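Local structure of thymine dioxygenase (Neurospora crassa, 5C3Q) at residues A[81-84]-A[88-91]; A[123-128]-A[133-138]; A[232-235]-A[241-244]. The protein probably hydroxylates the methyl group of thymine, acting as a 2-oxoglutarate-dependent, non-haem iron dioxygenase. All coordinates share one frame; numbering follows the deposited sequence.

Interaction 1 (A[81-84]-A[88-91])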
ATOM      1  N   VAL A  81     -19.582  -2.049  10.946  1.00 34.76           N
ATOM      2  CA  VAL A  81     -18.823  -0.950  10.346  1.00 33.31           C
ATOM      3  C   VAL A  81     -18.263  -1.393   8.995  1.00 32.28           C
ATOM      4  O   VAL A  81     -17.109  -1.113   8.650  1.00 31.18           O
ATOM      5  CB  VAL A  81     -17.723  -0.425  11.299  1.00 33.19           C
ATOM      6  CG1 VAL A  81     -18.364   0.221  12.520  1.00 34.08           C
ATOM      7  CG2 VAL A  81     -16.759  -1.525  11.732  1.00 32.89           C
ATOM      8  N   GLY A  82     -19.116  -2.068   8.228  1.00 31.83           N
ATOM      9  CA  GLY A  82     -18.732  -2.668   6.966  1.00 31.50           C
ATOM     10  C   GLY A  82     -18.452  -1.674   5.853  1.00 30.76           C
ATOM     11  O   GLY A  82     -19.028  -0.588   5.804  1.00 31.22           O
ATOM     12  N   TRP A  83     -17.543  -2.065   4.967  1.00 29.73           N
ATOM     13  CA  TRP A  83     -17.264  -1.346   3.730  1.00 28.82           C
ATOM     14  C   TRP A  83     -18.558  -1.266   2.939  1.00 29.11           C
ATOM     15  O   TRP A  83     -19.267  -2.263   2.810  1.00 29.16           O
ATOM     16  CB  TRP A  83     -16.206  -2.120   2.934  1.00 28.03           C
ATOM     17  CG  TRP A  83     -15.474  -1.365   1.861  1.00 27.22           C
ATOM     18  CD1 TRP A  83     -14.309  -0.665   2.006  1.00 26.90           C
ATOM     19  CD2 TRP A  83     -15.813  -1.293   0.469  1.00 27.10           C
ATOM     20  NE1 TRP A  83     -13.914  -0.147   0.799  1.00 26.26           N
ATOM     21  CE2 TRP A  83     -14.817  -0.517  -0.162  1.00 26.60           C
ATOM     22  CE3 TRP A  83     -16.863  -1.804  -0.302  1.00 27.50           C
ATOM     23  CZ2 TRP A  83     -14.843  -0.232  -1.529  1.00 26.70           C
ATOM     24  CZ3 TRP A  83     -16.892  -1.520  -1.661  1.00 27.54           C
ATOM     25  CH2 TRP A  83     -15.884  -0.742  -2.261  1.00 27.11           C
ATOM     26  N   THR A  84     -18.876  -0.082   2.420  1.00 29.12           N
ATOM     27  CA  THR A  84     -20.143   0.126   1.726  1.00 29.86           C
ATOM     28  C   THR A  84     -19.947   0.274   0.225  1.00 29.49           C
ATOM     29  O   THR A  84     -20.260  -0.639  -0.533  1.00 30.20           O
ATOM     30  CB  THR A  84     -20.883   1.359   2.272  1.00 30.39           C
ATOM     31  OG1 THR A  84     -20.009   2.495   2.246  1.00 29.76           O
ATOM     32  CG2 THR A  84     -21.354   1.105   3.704  1.00 31.06           C
ATOM     33  N   ALA A  88     -16.888   5.797  -1.170  1.00 26.27           N
ATOM     34  CA  ALA A  88     -16.533   6.005   0.237  1.00 25.77           C
ATOM     35  C   ALA A  88     -15.189   5.341   0.546  1.00 24.82           C
ATOM     36  O   ALA A  88     -14.297   5.955   1.141  1.00 24.18           O
ATOM     37  CB  ALA A  88     -17.610   5.432   1.144  1.00 26.25           C
ATOM     38  N   ASN A  89     -15.071   4.077   0.141  1.00 24.13           N
ATOM     39  CA  ASN A  89     -13.856   3.275   0.335  1.00 23.55           C
ATOM     40  C   ASN A  89     -13.405   3.213   1.799  1.00 23.41           C
ATOM     41  O   ASN A  89     -12.220   3.322   2.103  1.00 22.78           O
ATOM     42  CB  ASN A  89     -12.725   3.799  -0.560  1.00 23.17           C
ATOM     43  CG  ASN A  89     -11.624   2.773  -0.779  1.00 22.65           C
ATOM     44  OD1 ASN A  89     -11.845   1.572  -0.641  1.00 22.79           O
ATOM     45  ND2 ASN A  89     -10.432   3.245  -1.125  1.00 22.17           N
ATOM     46  N   ARG A  90     -14.367   3.046   2.700  1.00 23.85           N
ATOM     47  CA  ARG A  90     -14.099   3.048   4.138  1.00 24.33           C
ATOM     48  C   ARG A  90     -14.851   1.919   4.818  1.00 25.01           C
ATOM     49  O   ARG A  90     -15.992   1.616   4.456  1.00 25.23           O
ATOM     50  CB  ARG A  90     -14.535   4.375   4.767  1.00 24.67           C
ATOM     51  CG  ARG A  90     -13.665   5.580   4.430  1.00 24.41           C
ATOM     52  CD  ARG A  90     -14.461   6.859   4.642  1.00 24.97           C
ATOM     53  NE  ARG A  90     -13.652   8.081   4.640  1.00 24.97           N
ATOM     54  CZ  ARG A  90     -13.359   8.819   3.568  1.00 25.05           C
ATOM     55  NH1 ARG A  90     -13.759   8.465   2.351  1.00 24.98           N
ATOM     56  NH2 ARG A  90     -12.635   9.923   3.715  1.00 25.67           N
ATOM     57  N   GLY A  91     -14.217   1.314   5.818  1.00 25.26           N
ATOM     58  CA  GLY A  91     -14.874   0.319   6.651  1.00 26.03           C
ATOM     59  C   GLY A  91     -14.318  -1.084   6.523  1.00 26.15           C
ATOM     60  O   GLY A  91     -13.289  -1.315   5.875  1.00 25.60           O
TER
HETATM   61  O   HOH W   1     -16.919   1.738   1.654  1.00 33.39           O
HETATM   62  O   HOH W   2     -18.253   3.385   4.128  1.00 44.27           O
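W83 and G91 bring their CA atoms to 4.1 Å as the irregular segments 81-84 and 88-91 double back on each other, their end-to-end directions 146° apart. The backbones meet closely here: W83 CA aims its hydrogen almost straight at R90 O (3.3 Å), and V81 O sits 3.3 Å from G91 CA, a residue whose phi of 114° suits glycine. Waters fill in for direct bonds: one accepts from both T84 N and R90 N and lies over a face of the W83 ring, while a second donates to R90 O and hydrogen-bonds T84 OG1. With CG anti to the backbone N (chi1 -162°), the indole swings across to N89 and gives its NE1 hydrogen to N89 OD1 (3.1 Å). This bond uses an in-plane lone pair of the amide and runs in the ring plane, with the two planes nearly perpendicular. R90 bonds within its own segment, NH1 to A88 O (2.8 Å), and its NH2 forms a salt bridge with E130. Fixed through its oxygen by W83, the N89 amide offers ND2 to thymine O2, so W83 is a second-shell residue of the substrate pocket in this 2-oxoglutarate oxygenase.

Interaction 2 (A[123-128]-A[133-138]). With EDO (1,2-ethanediol), chain I.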
ATOM      1  N   TYR A 123      -9.690  -3.252   7.393  1.00 23.78           N
ATOM      2  CA  TYR A 123     -10.486  -2.133   7.847  1.00 23.91           C
ATOM      3  C   TYR A 123      -9.841  -0.853   7.330  1.00 23.42           C
ATOM      4  O   TYR A 123      -8.671  -0.575   7.614  1.00 23.23           O
ATOM      5  CB  TYR A 123     -10.567  -2.126   9.371  1.00 24.74           C
ATOM      6  CG  TYR A 123     -11.382  -0.980   9.919  1.00 25.14           C
ATOM      7  CD1 TYR A 123     -12.773  -0.998   9.859  1.00 25.62           C
ATOM      8  CD2 TYR A 123     -10.763   0.125  10.491  1.00 25.12           C
ATOM      9  CE1 TYR A 123     -13.525   0.052  10.357  1.00 26.19           C
ATOM     10  CE2 TYR A 123     -11.505   1.178  10.990  1.00 25.78           C
ATOM     11  CZ  TYR A 123     -12.883   1.139  10.922  1.00 26.19           C
ATOM     12  OH  TYR A 123     -13.613   2.194  11.419  1.00 27.24           O
ATOM     13  N   GLU A 124     -10.611  -0.074   6.577  1.00 23.58           N
ATOM     14  CA  GLU A 124     -10.092   1.110   5.903  1.00 23.64           C
ATOM     15  C   GLU A 124     -10.635   2.424   6.469  1.00 24.04           C
ATOM     16  O   GLU A 124     -11.840   2.581   6.698  1.00 23.37           O
ATOM     17  CB  GLU A 124     -10.354   0.994   4.409  1.00 23.93           C
ATOM     18  CG  GLU A 124      -9.438  -0.044   3.772  1.00 23.93           C
ATOM     19  CD  GLU A 124      -9.891  -0.499   2.407  1.00 24.45           C
ATOM     20  OE1 GLU A 124      -9.029  -0.604   1.502  1.00 24.76           O
ATOM     21  OE2 GLU A 124     -11.097  -0.770   2.237  1.00 25.40           O
ATOM     22  N   ILE A 125      -9.710   3.354   6.683  1.00 24.08           N
ATOM     23  CA  ILE A 125      -9.975   4.651   7.283  1.00 25.07           C
ATOM     24  C   ILE A 125      -9.520   5.728   6.303  1.00 24.88           C
ATOM     25  O   ILE A 125      -8.390   5.679   5.820  1.00 23.84           O
ATOM     26  CB  ILE A 125      -9.180   4.802   8.601  1.00 25.63           C
ATOM     27  CG1 ILE A 125      -9.680   3.802   9.648  1.00 26.77           C
ATOM     28  CG2 ILE A 125      -9.276   6.219   9.144  1.00 26.36           C
ATOM     29  CD1 ILE A 125      -8.626   3.416  10.668  1.00 27.09           C
ATOM     30  N   GLY A 126     -10.400   6.683   6.009  1.00 25.43           N
ATOM     31  CA  GLY A 126     -10.060   7.841   5.174  1.00 25.76           C
ATOM     32  C   GLY A 126      -9.862   9.059   6.050  1.00 26.90           C
ATOM     33  O   GLY A 126      -9.948   8.959   7.275  1.00 27.38           O
ATOM     34  N   ARG A 127      -9.598  10.214   5.446  1.00 27.79           N
ATOM     35  CA  ARG A 127      -9.487  11.438   6.233  1.00 29.22           C
ATOM     36  C   ARG A 127     -10.846  11.787   6.840  1.00 30.01           C
ATOM     37  O   ARG A 127     -11.881  11.636   6.195  1.00 29.52           O
ATOM     38  CB  ARG A 127      -8.918  12.610   5.431  1.00 29.62           C
ATOM     39  CG  ARG A 127      -9.768  13.105   4.282  1.00 30.24           C
ATOM     40  CD  ARG A 127      -9.204  14.409   3.751  1.00 30.87           C
ATOM     41  NE  ARG A 127      -9.858  14.801   2.506  1.00 31.27           N
ATOM     42  CZ  ARG A 127     -10.768  15.764   2.375  1.00 32.12           C
ATOM     43  NH1 ARG A 127     -11.166  16.489   3.414  1.00 33.01           N
ATOM     44  NH2 ARG A 127     -11.279  16.012   1.174  1.00 32.72           N
ATOM     45  N   GLU A 128     -10.812  12.245   8.084  1.00 31.61           N
ATOM     46  CA  GLU A 128     -12.010  12.474   8.886  1.00 33.28           C
ATOM     47  C   GLU A 128     -13.009  13.451   8.288  1.00 33.80           C
ATOM     48  O   GLU A 128     -14.218  13.261   8.423  1.00 35.20           O
ATOM     49  CB  GLU A 128     -11.613  12.989  10.271  1.00 35.04           C
ATOM     50  CG  GLU A 128     -11.156  11.904  11.224  1.00 36.02           C
ATOM     51  CD  GLU A 128     -12.320  11.186  11.884  1.00 37.11           C
ATOM     52  OE1 GLU A 128     -13.029  10.424  11.191  1.00 37.41           O
ATOM     53  OE2 GLU A 128     -12.514  11.372  13.106  1.00 38.86           O
ATOM     54  N   HIS A 133     -18.429  11.562   3.199  1.00 30.62           N
ATOM     55  CA  HIS A 133     -17.843  10.233   3.392  1.00 30.10           C
ATOM     56  C   HIS A 133     -17.282  10.042   4.801  1.00 30.21           C
ATOM     57  O   HIS A 133     -16.064   9.959   4.976  1.00 29.49           O
ATOM     58  CB  HIS A 133     -16.713   9.988   2.389  1.00 29.47           C
ATOM     59  CG  HIS A 133     -17.128  10.088   0.957  1.00 30.01           C
ATOM     60  ND1 HIS A 133     -18.221   9.422   0.446  1.00 30.53           N
ATOM     61  CD2 HIS A 133     -16.568  10.746  -0.085  1.00 29.80           C
ATOM     62  CE1 HIS A 133     -18.327   9.681  -0.845  1.00 30.50           C
ATOM     63  NE2 HIS A 133     -17.336  10.481  -1.192  1.00 31.07           N
ATOM     64  N   PRO A 134     -18.161   9.944   5.810  1.00 30.73           N
ATOM     65  CA  PRO A 134     -17.684   9.753   7.183  1.00 30.93           C
ATOM     66  C   PRO A 134     -17.096   8.360   7.430  1.00 30.09           C
ATOM     67  O   PRO A 134     -17.565   7.386   6.848  1.00 29.94           O
ATOM     68  CB  PRO A 134     -18.951   9.947   8.021  1.00 31.84           C
ATOM     69  CG  PRO A 134     -20.069   9.583   7.105  1.00 32.02           C
ATOM     70  CD  PRO A 134     -19.634  10.011   5.736  1.00 31.61           C
ATOM     71  N   ASN A 135     -16.083   8.279   8.288  1.00 29.54           N
ATOM     72  CA  ASN A 135     -15.494   6.995   8.676  1.00 29.59           C
ATOM     73  C   ASN A 135     -16.432   6.226   9.605  1.00 30.53           C
ATOM     74  O   ASN A 135     -16.927   6.795  10.579  1.00 31.64           O
ATOM     75  CB  ASN A 135     -14.150   7.208   9.384  1.00 29.19           C
ATOM     76  CG  ASN A 135     -13.043   7.621   8.433  1.00 28.32           C
ATOM     77  OD1 ASN A 135     -12.921   7.076   7.337  1.00 27.62           O
ATOM     78  ND2 ASN A 135     -12.229   8.583   8.850  1.00 28.56           N
ATOM     79  N   PRO A 136     -16.685   4.935   9.312  1.00 30.60           N
ATOM     80  CA  PRO A 136     -17.526   4.136  10.207  1.00 31.52           C
ATOM     81  C   PRO A 136     -16.726   3.578  11.386  1.00 31.91           C
ATOM     82  O   PRO A 136     -16.308   2.420  11.365  1.00 32.33           O
ATOM     83  CB  PRO A 136     -18.033   3.016   9.295  1.00 31.24           C
ATOM     84  CG  PRO A 136     -16.934   2.827   8.304  1.00 30.27           C
ATOM     85  CD  PRO A 136     -16.272   4.170   8.120  1.00 30.05           C
ATOM     86  N   TRP A 137     -16.509   4.409  12.402  1.00 32.31           N
ATOM     87  CA  TRP A 137     -15.718   4.008  13.563  1.00 32.73           C
ATOM     88  C   TRP A 137     -16.516   3.046  14.440  1.00 34.24           C
ATOM     89  O   TRP A 137     -17.726   3.206  14.580  1.00 34.53           O
ATOM     90  CB  TRP A 137     -15.323   5.225  14.397  1.00 32.49           C
ATOM     91  CG  TRP A 137     -14.440   6.201  13.690  1.00 31.78           C
ATOM     92  CD1 TRP A 137     -14.806   7.405  13.167  1.00 31.73           C
ATOM     93  CD2 TRP A 137     -13.034   6.066  13.447  1.00 30.66           C
ATOM     94  NE1 TRP A 137     -13.715   8.031  12.611  1.00 31.19           N
ATOM     95  CE2 TRP A 137     -12.616   7.230  12.766  1.00 30.47           C
ATOM     96  CE3 TRP A 137     -12.088   5.075  13.735  1.00 30.47           C
ATOM     97  CZ2 TRP A 137     -11.290   7.430  12.368  1.00 30.08           C
ATOM     98  CZ3 TRP A 137     -10.770   5.272  13.339  1.00 29.94           C
ATOM     99  CH2 TRP A 137     -10.384   6.444  12.662  1.00 29.83           C
ATOM    100  N   PRO A 138     -15.843   2.045  15.035  1.00 35.20           N
ATOM    101  CA  PRO A 138     -16.534   1.150  15.958  1.00 37.02           C
ATOM    102  C   PRO A 138     -16.705   1.817  17.318  1.00 38.93           C
ATOM    103  O   PRO A 138     -16.038   2.813  17.599  1.00 38.61           O
ATOM    104  CB  PRO A 138     -15.580  -0.038  16.061  1.00 36.54           C
ATOM    105  CG  PRO A 138     -14.229   0.564  15.880  1.00 35.65           C
ATOM    106  CD  PRO A 138     -14.397   1.760  14.979  1.00 35.05           C
TER
HETATM  107  C1  EDO I 405     -12.278  -3.029   0.437  1.00 42.02           C
HETATM  108  O1  EDO I 405     -10.854  -2.993   0.567  1.00 40.80           O
HETATM  109  C2  EDO I 405     -12.721  -4.361  -0.151  1.00 41.97           C
HETATM  110  O2  EDO I 405     -12.725  -4.315  -1.581  1.00 43.13           O
HETATM  111  O   HOH W   3     -14.273  10.643   6.902  1.00 44.14           O
HETATM  112  O   HOH W   4     -15.382  10.741   9.683  1.00 35.01           O
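N135 reaches from the 133-138 loop to segment 123-128 and binds the backbone of G126 on both its N and its O. Its CB lies 3.3 Å above the W137 ring plane, toward the rim of one face. From there CG runs anti to the carbonyl carbon (chi1 -73°), which turns the amide to the 123-128 segment. OD1 accepts from G126 N at 2.9 Å and also takes a weak bond from R90 NE. ND2 spends its two hydrogens on G126 O (2.8 Å), met from above that carbonyl plane, and on E128 OE1 (3.1 Å). Both acceptors lie near the amide plane, so the group is held against rotation. E128 folds back through its bent chi2 (-82°), and its OE1 also receives W137 NE1 at 2.9 Å. The two donors approach the same face of the carboxylate, which stands almost perpendicular to the indole but is turned nearly parallel to the amide plane; they would probably favour its charged form. The far rim of the indole packs W137 CH2 against I125 CG2 (3.7 Å). Y123 OH donates to P136 O (2.7 Å), from above the carbonyl plane, where P136 centres an inverse gamma turn. The loop thus lies alongside strand 121-125, which pairs with strands 190-200 and 91-93. Helix 147-173 packs beside both segments: M151 touches I125, N152 bonds E128 OE2, and K148 makes a cation-pi contact with W137.

Interaction 3 (A[232-235]-A[241-244])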
ATOM      1  N   GLY A 232       5.973 -13.125   3.613  1.00 24.45           N
ATOM      2  CA  GLY A 232       4.918 -13.499   2.673  1.00 23.81           C
ATOM      3  C   GLY A 232       4.751 -12.524   1.521  1.00 22.64           C
ATOM      4  O   GLY A 232       4.264 -12.903   0.458  1.00 22.30           O
ATOM      5  N   LEU A 233       5.144 -11.268   1.729  1.00 22.05           N
ATOM      6  CA  LEU A 233       5.078 -10.255   0.677  1.00 21.00           C
ATOM      7  C   LEU A 233       6.094 -10.562  -0.419  1.00 20.85           C
ATOM      8  O   LEU A 233       7.254 -10.852  -0.137  1.00 20.89           O
ATOM      9  CB  LEU A 233       5.336  -8.856   1.242  1.00 20.86           C
ATOM     10  CG  LEU A 233       5.392  -7.714   0.219  1.00 20.42           C
ATOM     11  CD1 LEU A 233       4.050  -7.506  -0.463  1.00 20.33           C
ATOM     12  CD2 LEU A 233       5.854  -6.429   0.883  1.00 20.65           C
ATOM     13  N   GLN A 234       5.646 -10.492  -1.669  1.00 20.55           N
ATOM     14  CA  GLN A 234       6.497 -10.776  -2.817  1.00 20.82           C
ATOM     15  C   GLN A 234       6.304  -9.717  -3.883  1.00 20.58           C
ATOM     16  O   GLN A 234       5.197  -9.229  -4.090  1.00 20.15           O
ATOM     17  CB  GLN A 234       6.192 -12.155  -3.401  1.00 21.23           C
ATOM     18  CG  GLN A 234       6.474 -13.309  -2.458  1.00 21.88           C
ATOM     19  CD  GLN A 234       6.360 -14.665  -3.135  1.00 22.43           C
ATOM     20  OE1 GLN A 234       5.532 -14.866  -4.024  1.00 22.38           O
ATOM     21  NE2 GLN A 234       7.186 -15.609  -2.705  1.00 23.14           N
ATOM     22  N   VAL A 235       7.398  -9.362  -4.545  1.00 20.91           N
ATOM     23  CA  VAL A 235       7.404  -8.329  -5.567  1.00 20.93           C
ATOM     24  C   VAL A 235       7.896  -8.979  -6.856  1.00 21.88           C
ATOM     25  O   VAL A 235       8.856  -9.750  -6.835  1.00 22.16           O
ATOM     26  CB  VAL A 235       8.337  -7.170  -5.162  1.00 20.76           C
ATOM     27  CG1 VAL A 235       8.431  -6.121  -6.264  1.00 20.66           C
ATOM     28  CG2 VAL A 235       7.866  -6.540  -3.860  1.00 20.44           C
ATOM     29  N   GLN A 241       9.455 -13.122 -12.142  1.00 28.45           N
ATOM     30  CA  GLN A 241       9.370 -14.046 -11.013  1.00 28.90           C
ATOM     31  C   GLN A 241       9.082 -13.278  -9.740  1.00 27.25           C
ATOM     32  O   GLN A 241       9.644 -12.201  -9.520  1.00 25.73           O
ATOM     33  CB  GLN A 241      10.687 -14.794 -10.824  1.00 30.76           C
ATOM     34  CG  GLN A 241      11.209 -15.492 -12.062  1.00 32.97           C
ATOM     35  CD  GLN A 241      10.526 -16.815 -12.306  1.00 34.47           C
ATOM     36  OE1 GLN A 241       9.309 -16.869 -12.487  1.00 35.30           O
ATOM     37  NE2 GLN A 241      11.306 -17.896 -12.318  1.00 35.83           N
ATOM     38  N   PHE A 242       8.229 -13.845  -8.892  1.00 26.13           N
ATOM     39  CA  PHE A 242       7.927 -13.237  -7.599  1.00 25.43           C
ATOM     40  C   PHE A 242       9.070 -13.486  -6.617  1.00 25.24           C
ATOM     41  O   PHE A 242       9.477 -14.628  -6.398  1.00 25.34           O
ATOM     42  CB  PHE A 242       6.604 -13.764  -7.040  1.00 25.47           C
ATOM     43  CG  PHE A 242       5.395 -13.118  -7.657  1.00 24.83           C
ATOM     44  CD1 PHE A 242       5.027 -11.832  -7.294  1.00 24.12           C
ATOM     45  CD2 PHE A 242       4.639 -13.787  -8.609  1.00 25.11           C
ATOM     46  CE1 PHE A 242       3.919 -11.224  -7.863  1.00 24.25           C
ATOM     47  CE2 PHE A 242       3.527 -13.186  -9.179  1.00 25.05           C
ATOM     48  CZ  PHE A 242       3.168 -11.902  -8.806  1.00 24.26           C
ATOM     49  N   ILE A 243       9.581 -12.401  -6.044  1.00 24.37           N
ATOM     50  CA  ILE A 243      10.708 -12.440  -5.125  1.00 24.64           C
ATOM     51  C   ILE A 243      10.238 -12.010  -3.744  1.00 24.41           C
ATOM     52  O   ILE A 243       9.476 -11.049  -3.618  1.00 22.99           O
ATOM     53  CB  ILE A 243      11.821 -11.480  -5.593  1.00 24.54           C
ATOM     54  CG1 ILE A 243      12.240 -11.794  -7.036  1.00 24.80           C
ATOM     55  CG2 ILE A 243      13.009 -11.521  -4.644  1.00 25.14           C
ATOM     56  CD1 ILE A 243      12.753 -13.202  -7.271  1.00 25.64           C
ATOM     57  N   ASP A 244      10.713 -12.714  -2.717  1.00 25.20           N
ATOM     58  CA  ASP A 244      10.371 -12.392  -1.332  1.00 25.85           C
ATOM     59  C   ASP A 244      10.873 -11.010  -0.916  1.00 25.48           C
ATOM     60  O   ASP A 244      12.052 -10.708  -1.053  1.00 25.82           O
ATOM     61  CB  ASP A 244      10.948 -13.444  -0.379  1.00 27.06           C
ATOM     62  CG  ASP A 244      10.238 -14.781  -0.488  1.00 28.05           C
ATOM     63  OD1 ASP A 244       8.992 -14.795  -0.504  1.00 28.29           O
ATOM     64  OD2 ASP A 244      10.925 -15.818  -0.552  1.00 29.73           O
TER
HETATM   65  O   HOH W   5       8.084 -12.928   1.717  1.00 29.18           O
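The Q234 side chain meets both D244 and F242 of the neighbouring strand. With CG beside the backbone N (chi1 -63°) and the chain extended beyond it, the amide is carried alongside the D244 side chain, which points the same way. NE2 donates to D244 OD1 at 3.0 Å in a nearly straight bond (172°). The D244 oxygen lies in the plane of the Q234 amide, but NE2 comes in from above the carboxylate plane. The other end of the amide, OE1, faces F242 CB at 3.4 Å and is hydrogen-bonded by R274 NE. In the backbone, Q234 CA makes a CH...O contact with I243 O (3.1 Å).

V235 supplies the backbone bonds of the pairing. Its N donates to I243 O (2.8 Å), in the carbonyl plane, and its O accepts from I243 N (2.9 Å), so V235 and I243 form a hydrogen-bonded antiparallel pair, next to the non-hydrogen-bonded pair Q234-D244. This is a beta hairpin, twisted so that segments 233-235 and 242-244 run 133° apart, at the edge of the four-stranded minor sheet of the double-stranded beta-helix fold. Strand 233-236 pairs on its other side with strand 273-275, whose H273 is a metal ligand. The V235 and I243 side chains share the face that packs on L13.

F242 places its CB beside Q234 and rests CD1 4.1 Å from V235 C. Its ring plane is nearly parallel to that of the Q234 amide, and R274 makes a cation-pi contact with it. At the start of the hairpin a water accepts from G232 N and lies within hydrogen-bonding distance of L233 O and D244 OD1, while the L233 side chain touches 2-oxoglutarate.

From the N terminus the three contacts follow one another in series; none nests in or crosses another. Interaction 1 closes the short loop between helix 75-79 and strand 91-93. Interaction 2 closes the turn that leaves strand 121-125 on the way to helix 147-173. These two are neighbours, with centres about 7 Å apart: G91 N probably bonds E124 O, joining strands 91-93 and 121-125 at the edge of the large sheet, and R90 NH2 reaches R127 O. Interaction 3 closes a hairpin in the small sheet, its centre 29 to 30 Å from the others across the chain's centre. Interaction 1 reaches thymine and interaction 3 reaches 2-oxoglutarate, so the active site lies between them.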